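Local coordinates for aminotransferase, class V family protein (Trichomonas vaginalis, PDB 5F8V) that probably catalyses the pyridoxal-phosphate-dependent exchange of an amino group between O-phospho-L-serine and 2-oxoglutarate, a step of serine biosynthesis, at residues A[49-54]-A[250-255]; A[56-61]-A[257-262]; A[66-71]-A[213-218]; A[70-75]-A[234-239]. One frame throughout, in Å; residues are numbered along the deposited sequence.

Strand 69-75, at one edge of the mixed sheet within this chain, is the common thread. Contacts 1 and 2 are two successive stations on one helix pair, 46-63 with 248-263, their centres about 10 Å apart; this pair lies on the sheet face carrying I71 and F73. Contact 3 joins the start of the strand to its sheet neighbour 209-215. Contact 4, with its centre about 11 Å from that of contact 3, lays helix 233-238 against the opposite face. Along the chain, helix 46-63 leads into the strand, and strand 209-215 is followed by helices 233-238 and 248-263. The four contacts therefore bind early and middle parts of the sequence into one layered edge of the cofactor-binding fold.

Contact 1. Residues A[49-54]-A[250-255]; sequences MEEQKE and AIYFAN
N255 sends its side-chain amide across to two glutamates of the facing helix and spends both N-H bonds on them. ND2 donates to E51 OE2 at 3.0 Å in an almost straight line (176° at the hydrogen), and to E54 OE1 at 3.1 Å. Both acceptors lie in or near the amide plane, yet each carboxylate is met from above its own plane. E51 gets there by a bend at chi2 (67°), whereas the extended E54 side chain runs at about a right angle to N255. Asparagine suits the site because OD1 can meanwhile accept from R58, which also pairs with E54. A water adds a second link, giving one hydrogen to E51 OE2 at 2.6 Å and the other to Y252 O at 3.1 Å, so this buried carboxylate oxygen has two donors. Van der Waals contact is slighter: I251 CD1 touches Q52 OE1 at 3.8 Å, an oxygen already held by W48. Y252 packs its ring beside E51, and its hydroxyl is hydrogen-bonded to E27. With axes 9.6 Å apart and crossing at 50°, this is helix-helix packing with a polar seam, within the helical layer covering the sheet of a fold type I aminotransferase.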
# COMPACT_ATOMS: atom_id res chain seq x y z
N MET A 49 -13.09 -3.11 -12.21
CA MET A 49 -12.42 -4.08 -13.07
C MET A 49 -12.08 -3.54 -14.47
O MET A 49 -11.07 -3.94 -15.04
CB MET A 49 -13.24 -5.38 -13.15
CG MET A 49 -13.13 -6.20 -11.87
SD MET A 49 -14.25 -7.60 -11.81
CE MET A 49 -13.53 -8.72 -13.00
N GLU A 50 -12.89 -2.64 -15.00
CA GLU A 50 -12.56 -1.92 -16.24
C GLU A 50 -11.39 -0.95 -16.07
O GLU A 50 -10.49 -0.91 -16.92
CB GLU A 50 -13.78 -1.15 -16.77
CG GLU A 50 -14.86 -2.02 -17.38
CD GLU A 50 -16.00 -1.20 -17.97
OE1 GLU A 50 -16.54 -0.31 -17.27
OE2 GLU A 50 -16.36 -1.44 -19.14
N GLU A 51 -11.40 -0.17 -14.99
CA GLU A 51 -10.34 0.81 -14.73
C GLU A 51 -8.98 0.14 -14.61
O GLU A 51 -8.00 0.61 -15.19
CB GLU A 51 -10.64 1.61 -13.45
CG GLU A 51 -9.58 2.64 -13.04
CD GLU A 51 -9.43 3.82 -14.00
OE1 GLU A 51 -10.26 4.00 -14.91
OE2 GLU A 51 -8.47 4.59 -13.83
N GLN A 52 -8.92 -0.94 -13.85
CA GLN A 52 -7.65 -1.62 -13.62
C GLN A 52 -7.15 -2.33 -14.86
O GLN A 52 -5.96 -2.32 -15.14
CB GLN A 52 -7.75 -2.61 -12.47
CG GLN A 52 -6.40 -3.21 -12.11
CD GLN A 52 -6.41 -3.94 -10.79
OE1 GLN A 52 -6.96 -3.45 -9.81
NE2 GLN A 52 -5.77 -5.11 -10.75
N LYS A 53 -8.07 -2.95 -15.59
CA LYS A 53 -7.78 -3.53 -16.90
C LYS A 53 -7.18 -2.46 -17.81
O LYS A 53 -6.11 -2.65 -18.37
CB LYS A 53 -9.05 -4.12 -17.52
CG LYS A 53 -8.88 -4.88 -18.82
CD LYS A 53 -10.24 -5.36 -19.33
CE LYS A 53 -10.27 -5.60 -20.83
NZ LYS A 53 -11.66 -5.59 -21.37
N GLU A 54 -7.88 -1.33 -17.93
CA GLU A 54 -7.44 -0.20 -18.74
C GLU A 54 -6.05 0.31 -18.30
O GLU A 54 -5.17 0.50 -19.14
CB GLU A 54 -8.47 0.93 -18.68
CG GLU A 54 -8.16 2.12 -19.56
CD GLU A 54 -9.12 3.27 -19.33
OE1 GLU A 54 -8.66 4.35 -18.89
OE2 GLU A 54 -10.32 3.09 -19.57
N ALA A 250 -4.60 4.50 -5.84
CA ALA A 250 -3.26 4.61 -6.39
C ALA A 250 -3.21 4.19 -7.87
O ALA A 250 -2.52 4.82 -8.68
CB ALA A 250 -2.28 3.79 -5.57
N ILE A 251 -3.96 3.13 -8.21
CA ILE A 251 -3.98 2.60 -9.57
C ILE A 251 -4.72 3.56 -10.50
O ILE A 251 -4.22 3.89 -11.57
CB ILE A 251 -4.61 1.19 -9.62
CG1 ILE A 251 -3.72 0.19 -8.87
CG2 ILE A 251 -4.81 0.71 -11.06
CD1 ILE A 251 -4.46 -1.01 -8.31
N TYR A 252 -5.90 3.99 -10.07
CA TYR A 252 -6.68 5.04 -10.74
C TYR A 252 -5.83 6.29 -11.00
O TYR A 252 -5.86 6.85 -12.10
CB TYR A 252 -7.93 5.40 -9.90
CG TYR A 252 -8.44 6.82 -10.02
CD1 TYR A 252 -9.37 7.17 -10.99
CD2 TYR A 252 -8.01 7.81 -9.13
CE1 TYR A 252 -9.85 8.47 -11.08
CE2 TYR A 252 -8.47 9.12 -9.23
CZ TYR A 252 -9.39 9.44 -10.20
OH TYR A 252 -9.85 10.73 -10.29
N PHE A 253 -5.10 6.74 -9.99
CA PHE A 253 -4.29 7.95 -10.12
C PHE A 253 -3.07 7.73 -11.01
O PHE A 253 -2.72 8.59 -11.81
CB PHE A 253 -3.89 8.52 -8.76
CG PHE A 253 -3.49 9.97 -8.84
CD1 PHE A 253 -2.15 10.34 -8.86
CD2 PHE A 253 -4.45 10.95 -8.94
CE1 PHE A 253 -1.79 11.67 -8.95
CE2 PHE A 253 -4.10 12.29 -9.03
CZ PHE A 253 -2.76 12.65 -9.04
N ALA A 254 -2.45 6.56 -10.89
CA ALA A 254 -1.40 6.16 -11.81
C ALA A 254 -1.87 6.23 -13.26
O ALA A 254 -1.17 6.77 -14.11
CB ALA A 254 -0.92 4.75 -11.48
N ASN A 255 -3.08 5.71 -13.51
CA ASN A 255 -3.68 5.71 -14.84
C ASN A 255 -3.87 7.12 -15.40
O ASN A 255 -3.66 7.36 -16.59
CB ASN A 255 -5.01 4.95 -14.83
CG ASN A 255 -5.53 4.64 -16.23
OD1 ASN A 255 -4.78 4.57 -17.20
ND2 ASN A 255 -6.84 4.43 -16.33
O HOH W 1 -8.01 7.07 -14.31

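Contact 2. Residues A[56-61]-A[257-262]; sequences TERLRT and IFKWIE
R58 meets E262 in a salt bridge, NH1 to OE1 at 3.0 Å, with the carboxylate oxygen in the guanidinium plane and the two flat groups almost perpendicular. Over one face of this guanidinium lies the aliphatic part of K259, whose CG is 3.4 Å from NE of R58. The arginine's own methylene CD rests on F258 CB at 3.6 Å, so a long side chain with an apolar stem and a flat charged end fits both needs. Deeper in, L59 CD1 sits over the face of the F258 ring, 4.2 Å from its centroid, as a CH-pi contact, while L59 CB reaches CE2 at 3.9 Å. The segments approach as helices in one layer of this fold type I aminotransferase, 10.0 Å apart and inclined at 33°, with L59 and F258 on the sheet side and the charges toward the surface. In the next shell, a bend at chi3 (-55°) turns the R58 guanidinium so that NE can donate to N255 OD1 and NH2 can pair with E54; with NH1 to E262, every guanidinium nitrogen is engaged and its rotation is fixed. L183 touches both L59 and F258, and L59 packs on I71 of strand 69-75.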
# COMPACT_ATOMS: atom_id res chain seq x y z
N THR A 56 -3.68 -1.28 -16.77
CA THR A 56 -2.68 -2.28 -17.12
C THR A 56 -2.30 -2.22 -18.60
O THR A 56 -1.11 -2.19 -18.97
CB THR A 56 -3.18 -3.71 -16.76
OG1 THR A 56 -3.58 -3.75 -15.38
CG2 THR A 56 -2.10 -4.75 -17.01
N GLU A 57 -3.33 -2.19 -19.45
CA GLU A 57 -3.17 -2.07 -20.90
C GLU A 57 -2.45 -0.78 -21.28
O GLU A 57 -1.56 -0.79 -22.13
CB GLU A 57 -4.55 -2.14 -21.60
CG GLU A 57 -5.12 -3.56 -21.71
CD GLU A 57 -6.61 -3.60 -22.01
OE1 GLU A 57 -7.21 -2.57 -22.39
OE2 GLU A 57 -7.21 -4.68 -21.87
N ARG A 58 -2.83 0.33 -20.65
CA ARG A 58 -2.23 1.63 -20.98
C ARG A 58 -0.73 1.62 -20.68
O ARG A 58 0.08 2.10 -21.47
CB ARG A 58 -2.94 2.77 -20.24
CG ARG A 58 -2.61 4.14 -20.80
CD ARG A 58 -3.42 5.25 -20.14
NE ARG A 58 -4.87 5.07 -20.18
CZ ARG A 58 -5.69 5.37 -21.19
NH1 ARG A 58 -5.25 5.90 -22.33
NH2 ARG A 58 -7.00 5.17 -21.04
N LEU A 59 -0.36 1.04 -19.54
CA LEU A 59 1.05 0.91 -19.18
C LEU A 59 1.76 0.01 -20.18
O LEU A 59 2.91 0.29 -20.55
CB LEU A 59 1.20 0.35 -17.77
CG LEU A 59 2.62 0.19 -17.23
CD1 LEU A 59 3.35 1.53 -17.19
CD2 LEU A 59 2.58 -0.44 -15.84
N ARG A 60 1.10 -1.06 -20.61
CA ARG A 60 1.66 -1.94 -21.63
C ARG A 60 1.93 -1.19 -22.93
O ARG A 60 2.98 -1.37 -23.53
CB ARG A 60 0.78 -3.19 -21.89
CG ARG A 60 1.37 -4.14 -22.92
CD ARG A 60 0.53 -5.39 -23.14
NE ARG A 60 0.34 -6.19 -21.94
CZ ARG A 60 1.26 -6.96 -21.36
NH1 ARG A 60 2.50 -7.05 -21.84
NH2 ARG A 60 0.94 -7.64 -20.27
N THR A 61 0.98 -0.33 -23.33
CA THR A 61 1.12 0.47 -24.55
C THR A 61 2.27 1.46 -24.42
O THR A 61 3.16 1.49 -25.27
CB THR A 61 -0.19 1.22 -24.90
OG1 THR A 61 -1.18 0.27 -25.31
CG2 THR A 61 0.01 2.21 -26.02
N ILE A 257 -1.94 9.68 -14.71
CA ILE A 257 -0.60 10.05 -15.12
C ILE A 257 -0.19 9.34 -16.41
O ILE A 257 0.42 9.96 -17.27
CB ILE A 257 0.46 9.81 -14.00
CG1 ILE A 257 0.19 10.73 -12.81
CG2 ILE A 257 1.87 10.07 -14.53
CD1 ILE A 257 0.91 10.33 -11.54
N PHE A 258 -0.53 8.06 -16.58
CA PHE A 258 -0.22 7.35 -17.84
C PHE A 258 -0.84 8.09 -19.04
O PHE A 258 -0.17 8.32 -20.05
CB PHE A 258 -0.70 5.89 -17.82
CG PHE A 258 -0.08 5.03 -16.73
CD1 PHE A 258 1.13 5.36 -16.10
CD2 PHE A 258 -0.71 3.86 -16.35
CE1 PHE A 258 1.66 4.55 -15.10
CE2 PHE A 258 -0.18 3.04 -15.35
CZ PHE A 258 1.00 3.39 -14.73
N LYS A 259 -2.10 8.48 -18.91
CA LYS A 259 -2.78 9.26 -19.94
C LYS A 259 -2.03 10.57 -20.18
O LYS A 259 -1.75 10.94 -21.31
CB LYS A 259 -4.22 9.59 -19.53
CG LYS A 259 -5.15 8.40 -19.37
CD LYS A 259 -6.41 8.81 -18.60
CE LYS A 259 -7.33 7.64 -18.35
NZ LYS A 259 -8.41 7.98 -17.38
N TRP A 260 -1.69 11.27 -19.10
CA TRP A 260 -0.94 12.52 -19.23
C TRP A 260 0.38 12.34 -20.00
O TRP A 260 0.72 13.17 -20.82
CB TRP A 260 -0.70 13.17 -17.87
CG TRP A 260 0.16 14.38 -17.92
CD1 TRP A 260 -0.23 15.67 -18.16
CD2 TRP A 260 1.56 14.41 -17.70
NE1 TRP A 260 0.86 16.50 -18.11
CE2 TRP A 260 1.97 15.76 -17.82
CE3 TRP A 260 2.52 13.44 -17.41
CZ2 TRP A 260 3.30 16.15 -17.68
CZ3 TRP A 260 3.86 13.83 -17.27
CH2 TRP A 260 4.23 15.17 -17.40
N ILE A 261 1.10 11.25 -19.73
CA ILE A 261 2.34 10.94 -20.45
C ILE A 261 2.06 10.72 -21.94
O ILE A 261 2.83 11.19 -22.79
CB ILE A 261 3.07 9.71 -19.88
CG1 ILE A 261 3.58 9.99 -18.46
CG2 ILE A 261 4.25 9.31 -20.76
CD1 ILE A 261 4.07 8.77 -17.72
N GLU A 262 0.99 10.00 -22.26
CA GLU A 262 0.61 9.78 -23.66
C GLU A 262 0.28 11.10 -24.36
O GLU A 262 0.70 11.32 -25.50
CB GLU A 262 -0.56 8.80 -23.78
CG GLU A 262 -0.18 7.38 -23.42
CD GLU A 262 -1.32 6.40 -23.57
OE1 GLU A 262 -2.43 6.66 -23.05
OE2 GLU A 262 -1.11 5.33 -24.19

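Contact 3. Residues A[66-71]-A[213-218]; sequences PENFNI and IIRKDM
F69 and R215 are cross-strand neighbours on one face of the sheet, and their first torsions decide how they meet. CG of F69 stands beside its backbone N (chi1 -70°), which swings the ring over the neighbouring strand; R215, with CG opposite its N (chi1 -158°), lays its stem on that ring. R215 CG lies over the ring face, 3.9 Å from the centroid, a CH-pi contact that uses the aliphatic part of the arginine. I213 adds CG2 against F69 CD1 at 3.9 Å, and W190 meets the phenylalanine ring edge-to-face. K216 leaves the strand end fully extended and runs back over the type I turn from P66 to F69. Its NZ donates to E67 O at 2.9 Å, nearly along the C=O axis (172°), while its CE passes N70 OD1 at 3.3 Å; lysine has the length for this grip on the turn. Backbone bonds set the register: K216 N to N68 O at 2.8 Å, then N70 N to I214 O at 2.8 Å and I214 N back to N70 O at 3.0 Å. N70 with I214 is thus a hydrogen-bonded antiparallel pair, flanked by the non-hydrogen-bonded pairs F69-R215 and I71-I213. Strand 209-215, antiparallel to both neighbours in an otherwise parallel-stranded core, is a hallmark of the seven-stranded sheet of fold type I PLP enzymes.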
# COMPACT_ATOMS: atom_id res chain seq x y z
N PRO A 66 6.39 -6.46 -23.99
CA PRO A 66 6.01 -7.64 -24.78
C PRO A 66 5.10 -8.63 -24.03
O PRO A 66 5.07 -8.64 -22.80
CB PRO A 66 7.36 -8.29 -25.13
CG PRO A 66 8.40 -7.27 -24.83
CD PRO A 66 7.84 -6.42 -23.73
N GLU A 67 4.38 -9.45 -24.79
CA GLU A 67 3.34 -10.32 -24.22
C GLU A 67 3.87 -11.50 -23.39
O GLU A 67 3.08 -12.15 -22.69
CB GLU A 67 2.39 -10.84 -25.31
CG GLU A 67 1.69 -9.76 -26.14
CD GLU A 67 0.77 -8.83 -25.35
OE1 GLU A 67 0.47 -7.73 -25.86
OE2 GLU A 67 0.33 -9.19 -24.23
N ASN A 68 5.17 -11.77 -23.42
CA ASN A 68 5.78 -12.73 -22.47
C ASN A 68 6.06 -12.15 -21.06
O ASN A 68 6.70 -12.80 -20.24
CB ASN A 68 7.04 -13.38 -23.05
CG ASN A 68 8.14 -12.38 -23.36
OD1 ASN A 68 7.86 -11.27 -23.80
ND2 ASN A 68 9.39 -12.77 -23.17
N PHE A 69 5.57 -10.93 -20.79
CA PHE A 69 5.66 -10.32 -19.47
C PHE A 69 4.28 -10.08 -18.87
O PHE A 69 3.39 -9.60 -19.55
CB PHE A 69 6.40 -8.99 -19.56
CG PHE A 69 7.86 -9.14 -19.85
CD1 PHE A 69 8.80 -9.03 -18.82
CD2 PHE A 69 8.30 -9.39 -21.14
CE1 PHE A 69 10.16 -9.17 -19.09
CE2 PHE A 69 9.65 -9.54 -21.41
CZ PHE A 69 10.58 -9.43 -20.39
N ASN A 70 4.12 -10.44 -17.60
CA ASN A 70 2.97 -10.01 -16.79
C ASN A 70 3.22 -8.62 -16.20
O ASN A 70 4.37 -8.26 -15.93
CB ASN A 70 2.72 -10.98 -15.63
CG ASN A 70 2.44 -12.40 -16.09
OD1 ASN A 70 1.46 -12.65 -16.77
ND2 ASN A 70 3.31 -13.32 -15.71
N ILE A 71 2.14 -7.86 -15.98
CA ILE A 71 2.20 -6.55 -15.35
C ILE A 71 1.39 -6.62 -14.06
O ILE A 71 0.22 -7.00 -14.09
CB ILE A 71 1.67 -5.43 -16.27
CG1 ILE A 71 2.49 -5.37 -17.57
CG2 ILE A 71 1.73 -4.07 -15.56
CD1 ILE A 71 1.93 -4.43 -18.63
N ILE A 213 6.84 -5.82 -13.11
CA ILE A 213 6.74 -6.38 -14.45
C ILE A 213 7.65 -7.60 -14.50
O ILE A 213 8.85 -7.46 -14.26
CB ILE A 213 7.16 -5.35 -15.52
CG1 ILE A 213 6.14 -4.20 -15.54
CG2 ILE A 213 7.27 -6.00 -16.90
CD1 ILE A 213 6.52 -3.03 -16.43
N ILE A 214 7.08 -8.77 -14.80
CA ILE A 214 7.79 -10.06 -14.65
C ILE A 214 7.73 -10.90 -15.93
O ILE A 214 6.64 -11.10 -16.48
CB ILE A 214 7.20 -10.91 -13.50
CG1 ILE A 214 7.08 -10.08 -12.21
CG2 ILE A 214 8.04 -12.17 -13.28
CD1 ILE A 214 6.27 -10.72 -11.11
N ARG A 215 8.88 -11.39 -16.37
CA ARG A 215 8.95 -12.29 -17.54
C ARG A 215 8.34 -13.64 -17.12
O ARG A 215 8.70 -14.17 -16.06
CB ARG A 215 10.40 -12.46 -18.00
CG ARG A 215 10.56 -12.90 -19.45
CD ARG A 215 11.72 -13.87 -19.63
NE ARG A 215 13.04 -13.26 -19.64
CZ ARG A 215 14.18 -13.86 -19.27
NH1 ARG A 215 14.20 -15.13 -18.85
NH2 ARG A 215 15.32 -13.18 -19.33
N LYS A 216 7.44 -14.18 -17.93
CA LYS A 216 6.60 -15.34 -17.52
C LYS A 216 7.34 -16.62 -17.09
O LYS A 216 6.90 -17.28 -16.15
CB LYS A 216 5.56 -15.67 -18.60
CG LYS A 216 4.41 -14.69 -18.61
CD LYS A 216 3.48 -14.89 -19.80
CE LYS A 216 2.31 -13.93 -19.71
NZ LYS A 216 1.50 -13.93 -20.95
N ASP A 217 8.44 -16.97 -17.77
CA ASP A 217 9.25 -18.15 -17.36
C ASP A 217 9.97 -17.99 -16.01
O ASP A 217 10.31 -18.99 -15.38
CB ASP A 217 10.27 -18.56 -18.45
CG ASP A 217 11.29 -17.48 -18.75
OD1 ASP A 217 10.84 -16.32 -18.82
OD2 ASP A 217 12.49 -17.77 -18.93
N MET A 218 10.17 -16.75 -15.55
CA MET A 218 10.74 -16.51 -14.21
C MET A 218 9.80 -17.02 -13.11
O MET A 218 10.27 -17.51 -12.09
CB MET A 218 11.04 -15.02 -13.98
CG MET A 218 12.09 -14.43 -14.91
SD MET A 218 13.75 -15.07 -14.61
CE MET A 218 14.14 -14.31 -13.04

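Contact 4. Residues A[70-75]-A[234-239]; sequences NILFVA and RIQVKN
L72 and V237 meet at about a right angle, the leucine branch CD2 touching V237 CG2 at 3.7 Å where short helix 233-238 lies across strand 69-75. This is one helix-on-sheet layer of the alpha/beta domain of a fold type I aminotransferase, and the helix axis runs nearly perpendicular to the strand (101°), 9.1 Å away. Alternation along the strand explains the choice of residues: N70, L72 and V74 serve this face, while I71 and F73 go to the helices on the other side. V237 straddles N70 and L72. With CG1 opposite its backbone N (chi1 170°), that methyl reaches N70 OD1 at 3.7 Å and meets the N70 amide alone, while CG2 sits between that amide and L72, touching both. The N70 amide and the valine also cross at about a right angle. L72 uses its other branch on Q236, crossing it obliquely with CD1 at 3.8 Å from CB. Q236 then bends at chi2 (-62°), which carries its amide past V74, whose CG1 is 4.0 Å from Q236 CD. A glutamine can supply methylenes to this apolar face while its polar end is satisfied outside it, NE2 donating to T230 O. C241 also packs on L72, and A75, at the strand's end, touches G76 of the second subunit. Where the helix ends, N239 folds back on the last turn: its ND2 donates to I235 O at 3.0 Å, and its backbone N approaches that oxygen from the opposite face of the carbonyl plane, at 3.2 Å from I235 O.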
# COMPACT_ATOMS: atom_id res chain seq x y z
N ASN A 70 4.12 -10.44 -17.60
CA ASN A 70 2.97 -10.01 -16.79
C ASN A 70 3.22 -8.62 -16.20
O ASN A 70 4.37 -8.26 -15.93
CB ASN A 70 2.72 -10.98 -15.63
CG ASN A 70 2.44 -12.40 -16.09
OD1 ASN A 70 1.46 -12.65 -16.77
ND2 ASN A 70 3.31 -13.32 -15.71
N ILE A 71 2.14 -7.86 -15.98
CA ILE A 71 2.20 -6.55 -15.35
C ILE A 71 1.39 -6.62 -14.06
O ILE A 71 0.22 -7.00 -14.09
CB ILE A 71 1.67 -5.43 -16.27
CG1 ILE A 71 2.49 -5.37 -17.57
CG2 ILE A 71 1.73 -4.07 -15.56
CD1 ILE A 71 1.93 -4.43 -18.63
N LEU A 72 2.02 -6.26 -12.94
CA LEU A 72 1.33 -6.24 -11.64
C LEU A 72 1.27 -4.84 -11.06
O LEU A 72 2.21 -4.07 -11.18
CB LEU A 72 2.05 -7.16 -10.64
CG LEU A 72 2.35 -8.60 -11.02
CD1 LEU A 72 2.93 -9.33 -9.82
CD2 LEU A 72 1.10 -9.33 -11.50
N PHE A 73 0.15 -4.53 -10.43
CA PHE A 73 0.03 -3.43 -9.49
C PHE A 73 -0.11 -4.10 -8.14
O PHE A 73 -1.02 -4.92 -7.95
CB PHE A 73 -1.22 -2.60 -9.76
CG PHE A 73 -1.18 -1.84 -11.06
CD1 PHE A 73 -0.44 -0.67 -11.16
CD2 PHE A 73 -1.87 -2.30 -12.17
CE1 PHE A 73 -0.40 0.04 -12.36
CE2 PHE A 73 -1.83 -1.60 -13.37
CZ PHE A 73 -1.09 -0.44 -13.47
N VAL A 74 0.77 -3.76 -7.20
CA VAL A 74 0.75 -4.35 -5.85
C VAL A 74 0.78 -3.31 -4.74
O VAL A 74 1.25 -2.19 -4.94
CB VAL A 74 1.90 -5.36 -5.66
CG1 VAL A 74 1.63 -6.60 -6.50
CG2 VAL A 74 3.26 -4.75 -6.03
N ALA A 75 0.25 -3.68 -3.58
CA ALA A 75 0.37 -2.87 -2.38
C ALA A 75 1.82 -2.92 -1.93
O ALA A 75 2.50 -3.92 -2.14
CB ALA A 75 -0.54 -3.39 -1.28
N ARG A 234 3.15 -15.26 -8.48
CA ARG A 234 2.25 -16.22 -9.15
C ARG A 234 0.82 -16.06 -8.67
O ARG A 234 -0.10 -16.03 -9.49
CB ARG A 234 2.68 -17.67 -8.86
CG ARG A 234 4.01 -18.05 -9.49
CD ARG A 234 4.77 -19.08 -8.66
NE ARG A 234 6.20 -18.98 -8.96
CZ ARG A 234 7.01 -18.04 -8.49
NH1 ARG A 234 6.58 -17.10 -7.65
NH2 ARG A 234 8.29 -18.05 -8.84
N ILE A 235 0.64 -15.94 -7.36
CA ILE A 235 -0.69 -15.72 -6.76
C ILE A 235 -1.30 -14.41 -7.28
O ILE A 235 -2.49 -14.37 -7.59
CB ILE A 235 -0.65 -15.80 -5.20
CG1 ILE A 235 -0.82 -17.25 -4.72
CG2 ILE A 235 -1.78 -14.99 -4.55
CD1 ILE A 235 0.21 -18.21 -5.25
N GLN A 236 -0.50 -13.34 -7.39
CA GLN A 236 -0.96 -12.06 -7.95
C GLN A 236 -1.42 -12.22 -9.41
O GLN A 236 -2.52 -11.79 -9.76
CB GLN A 236 0.13 -10.98 -7.88
CG GLN A 236 0.48 -10.50 -6.48
CD GLN A 236 -0.68 -9.84 -5.75
OE1 GLN A 236 -1.62 -9.33 -6.37
NE2 GLN A 236 -0.61 -9.85 -4.43
N VAL A 237 -0.59 -12.84 -10.23
CA VAL A 237 -0.89 -13.07 -11.66
C VAL A 237 -2.17 -13.91 -11.80
O VAL A 237 -3.09 -13.52 -12.53
CB VAL A 237 0.30 -13.77 -12.37
CG1 VAL A 237 -0.08 -14.24 -13.78
CG2 VAL A 237 1.52 -12.85 -12.43
N LYS A 238 -2.23 -15.03 -11.09
CA LYS A 238 -3.38 -15.95 -11.09
C LYS A 238 -4.72 -15.26 -10.79
O LYS A 238 -5.74 -15.66 -11.35
CB LYS A 238 -3.15 -17.09 -10.09
CG LYS A 238 -4.05 -18.31 -10.27
CD LYS A 238 -3.73 -19.38 -9.22
CE LYS A 238 -4.58 -20.63 -9.40
NZ LYS A 238 -6.04 -20.36 -9.19
N ASN A 239 -4.70 -14.24 -9.92
CA ASN A 239 -5.90 -13.51 -9.50
C ASN A 239 -6.01 -12.07 -10.04
O ASN A 239 -6.71 -11.24 -9.44
CB ASN A 239 -6.00 -13.50 -7.96
CG ASN A 239 -6.25 -14.88 -7.39
OD1 ASN A 239 -7.38 -15.37 -7.40
ND2 ASN A 239 -5.21 -15.51 -6.85